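Local coordinates for protein fructose-bisphosphate aldolase (Plasmodium falciparum, PDB 4TR9) that belongs to the class I fructose-bisphosphate aldolase family and folds as a TIM-type beta/alpha barrel that assembles into a tetramer, at residues Gly164-Asp168 with Leu169-Glu173; Gln214-Leu217 with Ser218-Lys222. All blocks are in the same frame, centred on the assembly; numbering follows the deposited sequence. Where two conformers were deposited one is given.

Both contacts belong to the outer helical layer of a beta/alpha barrel, and together they illustrate how successive barrel helices are started and then packed. Contact 1 starts helix 168-187; contact 2 is a stretch along helix 206-226, which follows it in the chain with strand 191-198 between. Their centres lie about 11 Å apart, and they touch: Ile171 CG2 stands 3.8 Å from Cys219 CB, and His172 ND1 lies 3.7 Å from Cys219 SG. Lys215 packs against the start of the earlier helix, its CE 3.9 Å from Ile171 CD1. None of the residues lining the pocket of the bound n'-[(e)-(2,4-dichlorophenyl)methylidene]-3,4-dihydroxybenzohydrazide belongs to either contact, whereas both reach the third subunit of the tetramer.

Contact 1 (Gly164-Asp168 with Leu169-Glu173); sequences GKPTD and LSIHE
The N-cap that opens helix 168-187 of this TIM barrel joins Thr167 to the first turn, and it is a worked example of a side chain and a carbonyl of one residue both serving a helix start. Thr167 OG1 accepts a weak capping bond from Ser170 N at 3.4 Å. With chi1 at 64°, the hydroxyl is tucked between its own backbone N and carbonyl carbon, which brings it round to the turn; Glu127 also bonds to it, so the cap is tied to a neighbouring loop. The carbonyl of the same residue begins the regular helical pattern, Thr167 O taking Ile171 N at 2.9 Å almost straight along its C=O axis. One residue on, His172 N reaches Asp168 O at 2.9 Å, with the donor tilted 27° from the carbonyl plane.

Before the cap, a cis peptide bond leads into Pro166, whose CB and CG touch Ile171 of the first turn. Ile171 lays its longer branch across that ring: Pro166 CB and Ile171 CG1 meet at 3.9 Å, the two side chains crossing obliquely. Leu157 of strand 150-157 touches both residues on the barrel-strand side, and Val212 of helix 206-226 adds to Pro166. Further back, Gly164 and Lys165 form a G1 beta bulge opposite Asp160.

Two side chains of this helix start have partners in other chains. Asp168 OD2 is bonded to Asn9 of the second subunit, while the His172 ring meets its own counterpart there and Trp176 edge-to-face, so this helix start lies at a subunit interface. The CB of Ser170 packs against the cap residue, 3.4 Å from Thr167 O and 3.7 Å from Thr167 OG1.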
loop_
_atom_site.group_PDB
_atom_site.type_symbol
_atom_site.label_atom_id
_atom_site.label_comp_id
_atom_site.label_asym_id
_atom_site.label_seq_id
_atom_site.Cartn_x
_atom_site.Cartn_y
_atom_site.Cartn_z
ATOM N N GLY A 164 -2.361 -7.184 19.683
ATOM C CA GLY A 164 -2.001 -6.378 18.533
ATOM C C GLY A 164 -3.191 -5.773 17.812
ATOM O O GLY A 164 -3.115 -5.467 16.622
ATOM N N LYS A 165 -4.294 -5.599 18.534
ATOM C CA LYS A 165 -5.492 -4.997 17.962
ATOM C C LYS A 165 -5.440 -3.474 18.056
ATOM O O LYS A 165 -5.023 -2.928 19.077
ATOM C CB LYS A 165 -6.745 -5.525 18.663
ATOM C CG LYS A 165 -6.984 -7.014 18.491
ATOM C CD LYS A 165 -8.283 -7.435 19.160
ATOM C CE LYS A 165 -8.527 -8.924 19.005
ATOM N NZ LYS A 165 -9.805 -9.348 19.639
ATOM N N PRO A 166 -5.872 -2.780 16.990
ATOM C CA PRO A 166 -6.374 -3.366 15.742
ATOM C C PRO A 166 -5.260 -3.771 14.779
ATOM O O PRO A 166 -4.298 -3.025 14.595
ATOM C CB PRO A 166 -7.216 -2.237 15.148
ATOM C CG PRO A 166 -6.539 -0.999 15.620
ATOM C CD PRO A 166 -6.000 -1.311 16.995
ATOM N N THR A 167 -5.396 -4.948 14.176
ATOM C CA THR A 167 -4.419 -5.433 13.209
ATOM C C THR A 167 -4.561 -4.696 11.883
ATOM O O THR A 167 -5.566 -4.028 11.645
ATOM C CB THR A 167 -4.567 -6.946 12.965
ATOM O OG1 THR A 167 -5.846 -7.213 12.379
ATOM C CG2 THR A 167 -4.443 -7.713 14.274
ATOM N N ASP A 168 -3.553 -4.827 11.024
ATOM C CA ASP A 168 -3.553 -4.160 9.724
ATOM C C ASP A 168 -4.733 -4.591 8.861
ATOM O O ASP A 168 -5.304 -3.780 8.131
ATOM C CB ASP A 168 -2.243 -4.434 8.982
ATOM C CG ASP A 168 -1.042 -3.829 9.678
ATOM O OD1 ASP A 168 -1.198 -2.779 10.336
ATOM O OD2 ASP A 168 0.061 -4.404 9.564
ATOM N N LEU A 169 -5.088 -5.869 8.942
ATOM C CA LEU A 169 -6.228 -6.390 8.200
ATOM C C LEU A 169 -7.518 -5.728 8.672
ATOM O O LEU A 169 -8.384 -5.386 7.867
ATOM C CB LEU A 169 -6.320 -7.911 8.349
ATOM C CG LEU A 169 -7.503 -8.603 7.669
ATOM C CD1 LEU A 169 -7.567 -8.237 6.194
ATOM C CD2 LEU A 169 -7.410 -10.111 7.843
ATOM N N SER A 170 -7.635 -5.542 9.984
ATOM C CA SER A 170 -8.804 -4.897 10.566
ATOM C C SER A 170 -8.890 -3.433 10.155
ATOM O O SER A 170 -9.964 -2.936 9.814
ATOM C CB SER A 170 -8.771 -5.007 12.090
ATOM O OG SER A 170 -9.826 -4.265 12.678
ATOM N N ILE A 171 -7.750 -2.750 10.190
ATOM C CA ILE A 171 -7.690 -1.329 9.875
ATOM C C ILE A 171 -7.996 -1.063 8.404
ATOM O O ILE A 171 -8.729 -0.130 8.073
ATOM C CB ILE A 171 -6.307 -0.740 10.222
ATOM C CG1 ILE A 171 -6.039 -0.861 11.723
ATOM C CG2 ILE A 171 -6.211 0.714 9.785
ATOM C CD1 ILE A 171 -4.687 -0.336 12.146
ATOM N N HIS A 172 -7.444 -1.892 7.523
ATOM C CA HIS A 172 -7.584 -1.661 6.090
ATOM C C HIS A 172 -8.971 -2.039 5.576
ATOM O O HIS A 172 -9.507 -1.378 4.689
ATOM C CB HIS A 172 -6.517 -2.427 5.308
ATOM C CG HIS A 172 -6.364 -1.958 3.895
ATOM N ND1 HIS A 172 -6.039 -0.658 3.576
ATOM C CD2 HIS A 172 -6.501 -2.612 2.717
ATOM C CE1 HIS A 172 -5.977 -0.530 2.263
ATOM N NE2 HIS A 172 -6.254 -1.702 1.718
ATOM N N GLU A 173 -9.545 -3.104 6.127
ATOM C CA GLU A 173 -10.909 -3.485 5.776
ATOM C C GLU A 173 -11.887 -2.410 6.234
ATOM O O GLU A 173 -12.845 -2.086 5.530
ATOM C CB GLU A 173 -11.273 -4.841 6.389
ATOM C CG GLU A 173 -12.774 -5.104 6.513
ATOM C CD GLU A 173 -13.497 -5.155 5.174
ATOM O OE1 GLU A 173 -12.828 -5.230 4.122
ATOM O OE2 GLU A 173 -14.746 -5.121 5.176
#

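Contact 2 (Gln214-Leu217 with Ser218-Lys222)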
loop_
_atom_site.group_PDB
_atom_site.type_symbol
_atom_site.label_atom_id
_atom_site.label_comp_id
_atom_site.label_asym_id
_atom_site.label_seq_id
_atom_site.Cartn_x
_atom_site.Cartn_y
_atom_site.Cartn_z
ATOM N N GLN A 214 -4.629 7.889 15.479
ATOM C CA GLN A 214 -3.838 8.570 14.461
ATOM C C GLN A 214 -3.490 7.624 13.314
ATOM O O GLN A 214 -3.503 8.016 12.147
ATOM C CB GLN A 214 -2.564 9.150 15.077
ATOM C CG GLN A 214 -1.635 9.821 14.080
ATOM C CD GLN A 214 -0.424 10.446 14.743
ATOM O OE1 GLN A 214 -0.413 10.678 15.953
ATOM N NE2 GLN A 214 0.606 10.722 13.952
ATOM N N LYS A 215 -3.188 6.375 13.654
ATOM C CA LYS A 215 -2.837 5.370 12.656
ATOM C C LYS A 215 -4.049 4.974 11.819
ATOM O O LYS A 215 -3.951 4.825 10.600
ATOM C CB LYS A 215 -2.239 4.133 13.331
ATOM C CG LYS A 215 -1.827 3.034 12.365
ATOM C CD LYS A 215 -1.368 1.792 13.111
ATOM C CE LYS A 215 -0.924 0.699 12.153
ATOM N NZ LYS A 215 0.257 1.110 11.342
ATOM N N VAL A 216 -5.189 4.804 12.480
ATOM C CA VAL A 216 -6.420 4.421 11.798
ATOM C C VAL A 216 -6.902 5.526 10.861
ATOM O O VAL A 216 -7.206 5.268 9.696
ATOM C CB VAL A 216 -7.539 4.080 12.802
ATOM C CG1 VAL A 216 -8.862 3.875 12.078
ATOM C CG2 VAL A 216 -7.171 2.842 13.604
ATOM N N LEU A 217 -6.957 6.755 11.370
ATOM C CA LEU A 217 -7.415 7.894 10.580
ATOM C C LEU A 217 -6.540 8.127 9.351
ATOM O O LEU A 217 -7.030 8.546 8.304
ATOM C CB LEU A 217 -7.460 9.160 11.439
ATOM C CG LEU A 217 -8.590 9.228 12.471
ATOM C CD1 LEU A 217 -8.610 10.583 13.160
ATOM C CD2 LEU A 217 -9.933 8.930 11.820
ATOM N N SER A 218 -5.245 7.856 9.483
ATOM C CA SER A 218 -4.320 7.992 8.365
ATOM C C SER A 218 -4.675 7.021 7.245
ATOM O O SER A 218 -4.608 7.363 6.066
ATOM C CB SER A 218 -2.880 7.761 8.827
ATOM O OG SER A 218 -1.980 7.812 7.734
ATOM N N CYS A 219 -5.056 5.806 7.626
ATOM C CA CYS A 219 -5.425 4.779 6.661
ATOM C C CYS A 219 -6.826 5.020 6.105
ATOM O O CYS A 219 -7.102 4.722 4.942
ATOM C CB CYS A 219 -5.342 3.391 7.298
ATOM S SG CYS A 219 -5.648 2.027 6.156
ATOM N N VAL A 220 -7.706 5.562 6.942
ATOM C CA VAL A 220 -9.074 5.857 6.528
ATOM C C VAL A 220 -9.091 6.911 5.426
ATOM O O VAL A 220 -9.678 6.699 4.366
ATOM C CB VAL A 220 -9.936 6.339 7.713
ATOM C CG1 VAL A 220 -11.224 6.977 7.213
ATOM C CG2 VAL A 220 -10.242 5.182 8.651
ATOM N N PHE A 221 -8.437 8.041 5.675
ATOM C CA PHE A 221 -8.374 9.114 4.690
ATOM C C PHE A 221 -7.584 8.699 3.454
ATOM O O PHE A 221 -7.866 9.159 2.348
ATOM C CB PHE A 221 -7.765 10.375 5.304
ATOM C CG PHE A 221 -8.741 11.187 6.103
ATOM C CD1 PHE A 221 -9.536 12.136 5.485
ATOM C CD2 PHE A 221 -8.871 10.996 7.468
ATOM C CE1 PHE A 221 -10.443 12.885 6.214
ATOM C CE2 PHE A 221 -9.774 11.741 8.204
ATOM C CZ PHE A 221 -10.561 12.687 7.576
ATOM N N LYS A 222 -6.595 7.832 3.644
ATOM C CA LYS A 222 -5.839 7.297 2.520
ATOM C C LYS A 222 -6.775 6.546 1.586
ATOM O O LYS A 222 -6.794 6.792 0.382
ATOM C CB LYS A 222 -4.713 6.380 3.000
ATOM C CG LYS A 222 -3.871 5.786 1.880
ATOM C CD LYS A 222 -3.273 6.872 1.001
ATOM C CE LYS A 222 -2.202 6.314 0.076
ATOM N NZ LYS A 222 -2.718 5.244 -0.822
#
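The backbone from Gln214 to Lys222 is continuous alpha helix, and the bond from Phe221 N to Leu217 O, 3.0 Å and nearly straight at 175°, exemplifies its four-residue spacing. Val220 N comes closer still to Val216 O, at 2.8 Å, whereas Cys219 N to Lys215 O is a weak bond.

The two valines, one turn apart, make the apolar side-chain contact: Val216 CG1 meets Val220 CG2 at 3.9 Å. That CG2 branch sits beside its own backbone N, anti to the carbonyl carbon, and so also comes down on the preceding turn, 3.2 Å from Val216 O. Phe221 offers its ring edge to the backbone, with CD2 3.2 Å from Leu217 O and the oxygen in the ring plane. The carbonyl that receives the amide of Phe221 is thus bordered by its ring as well.

In the beta-alpha-beta unit of strand 191-198, helix 206-226 and strand 235-236, Val216 and Val220 pack on strand 191-198. Leu217 reaches Leu264 and Thr267 of helix 253-267, while Cys219 packs against Ala175 of helix 168-187, so the helix is set between its two neighbours over the barrel strand.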